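PDB 3HG7: D-isomer specific 2-hydroxyacid dehydrogenase family protein from Aeromonas salmonicida subsp. salmonicida, which probably acts as an NAD-binding oxidoreductase of the D-isomer specific 2-hydroxyacid dehydrogenase family. Local coordinates for residues A[249-254]-A[273-278]. The protein carries 1 engineered substitution. Sequence-based numbering, arbitrary orientation.
Sequences LGMAVL and NLIITP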
# COMPACT_ATOMS: atom_id res chain seq x y z
N LEU A 249 -1.20 -21.27 10.59
CA LEU A 249 -1.71 -19.90 10.57
C LEU A 249 -3.21 -20.00 10.33
O LEU A 249 -3.67 -20.91 9.62
CB LEU A 249 -1.05 -19.10 9.44
CG LEU A 249 -1.30 -17.59 9.38
CD1 LEU A 249 -0.84 -16.92 10.66
CD2 LEU A 249 -0.63 -16.97 8.17
N GLY A 250 -3.99 -19.09 10.92
CA GLY A 250 -5.45 -19.22 10.88
C GLY A 250 -6.00 -18.75 9.54
O GLY A 250 -6.76 -19.46 8.85
N MET A 251 -5.59 -17.55 9.16
CA MET A 251 -6.09 -16.94 7.94
C MET A 251 -5.02 -16.01 7.41
O MET A 251 -4.19 -15.51 8.18
CB MET A 251 -7.37 -16.14 8.24
CG MET A 251 -8.64 -16.98 8.52
SD MET A 251 -9.66 -17.38 7.08
CE MET A 251 -9.21 -16.02 6.00
N ALA A 252 -5.06 -15.74 6.10
CA ALA A 252 -4.23 -14.69 5.52
C ALA A 252 -5.09 -13.74 4.66
O ALA A 252 -5.98 -14.20 3.95
CB ALA A 252 -3.14 -15.30 4.68
N VAL A 253 -4.83 -12.45 4.77
CA VAL A 253 -5.50 -11.44 3.92
C VAL A 253 -4.42 -10.72 3.17
O VAL A 253 -3.62 -10.00 3.78
CB VAL A 253 -6.31 -10.41 4.76
CG1 VAL A 253 -7.05 -9.38 3.86
CG2 VAL A 253 -7.29 -11.13 5.68
N LEU A 254 -4.41 -10.87 1.85
CA LEU A 254 -3.32 -10.34 1.06
C LEU A 254 -3.83 -9.37 0.02
O LEU A 254 -4.70 -9.74 -0.77
CB LEU A 254 -2.58 -11.46 0.33
CG LEU A 254 -1.97 -12.63 1.11
CD1 LEU A 254 -1.03 -13.36 0.17
CD2 LEU A 254 -1.25 -12.17 2.36
N ASN A 273 -8.85 -20.41 3.39
CA ASN A 273 -8.56 -19.44 4.45
C ASN A 273 -7.55 -18.40 3.98
O ASN A 273 -6.75 -17.87 4.77
CB ASN A 273 -8.09 -20.17 5.73
CG ASN A 273 -6.93 -21.10 5.48
OD1 ASN A 273 -6.58 -21.39 4.32
ND2 ASN A 273 -6.33 -21.60 6.55
N LEU A 274 -7.62 -18.07 2.70
CA LEU A 274 -6.83 -17.01 2.14
C LEU A 274 -7.83 -16.06 1.49
O LEU A 274 -8.68 -16.51 0.75
CB LEU A 274 -5.88 -17.55 1.05
CG LEU A 274 -4.69 -16.67 0.62
CD1 LEU A 274 -3.80 -17.41 -0.38
CD2 LEU A 274 -5.11 -15.38 0.01
N ILE A 275 -7.73 -14.77 1.80
CA ILE A 275 -8.59 -13.78 1.19
C ILE A 275 -7.72 -12.88 0.31
O ILE A 275 -6.65 -12.43 0.72
CB ILE A 275 -9.36 -12.96 2.23
CG1 ILE A 275 -10.42 -13.86 2.90
CG2 ILE A 275 -9.93 -11.66 1.58
CD1 ILE A 275 -11.08 -13.25 4.07
N ILE A 276 -8.22 -12.57 -0.88
CA ILE A 276 -7.45 -11.82 -1.86
C ILE A 276 -8.18 -10.54 -2.26
O ILE A 276 -9.36 -10.59 -2.60
CB ILE A 276 -7.26 -12.64 -3.14
CG1 ILE A 276 -6.29 -13.81 -2.91
CG2 ILE A 276 -6.76 -11.76 -4.29
CD1 ILE A 276 -6.43 -14.89 -3.93
N THR A 277 -7.47 -9.43 -2.23
CA THR A 277 -7.99 -8.19 -2.78
C THR A 277 -7.02 -7.67 -3.85
O THR A 277 -5.81 -7.82 -3.69
CB THR A 277 -8.26 -7.15 -1.69
OG1 THR A 277 -7.08 -6.92 -0.90
CG2 THR A 277 -9.41 -7.62 -0.81
N PRO A 278 -7.54 -7.02 -4.90
CA PRO A 278 -6.67 -6.67 -6.05
C PRO A 278 -5.88 -5.37 -5.86
O PRO A 278 -6.08 -4.41 -6.61
CB PRO A 278 -7.65 -6.56 -7.20
CG PRO A 278 -8.97 -6.13 -6.55
CD PRO A 278 -8.97 -6.79 -5.19
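M251 and I275 meet on one face of two parallel neighbouring strands, methyl to methyl, with M251 CE 3.9 Å from I275 CD1. The methionine reaches across because CG lies beside its backbone N (chi1 -72°) and the chain then folds back at its next two torsions, which lays SD 3.5 Å from N273 CB and brings CE close to the N273 carbonyl. V253 touches I275 more loosely on the same face, and on the other L254 CG rests 4.3 Å from L274 CD2. Helix 100-115 packs on M251 through L114 and on V253 through Y106 and H110, while helix 237-245 packs on A252 and L254.

Between these faces runs the regular parallel pattern of hydrogen bonds: A252 N donates to N273 O, I275 N to A252 O at 2.8 Å, L254 N to I275 O, and T277 N closes the row on L254 O. At the start of the pair the N273 amide takes over from the backbone. Its ND2 gives a bent hydrogen bond (139° at the hydrogen) to G250 O, 3.2 Å away and approached from above the carbonyl plane; ND2 also hydrogen-bonds L244 O, and OD1 takes Q271 NE2. At the far end T277 OG1 is hydrogen-bonded to Y106 OH and D255 OD1. Backbone hydrogen bonds thus set the register of 274-276, the edge strand of this Rossmann-type sheet within the chain, while the polar side chains of N273 and T277, flanking it, hold its two ends.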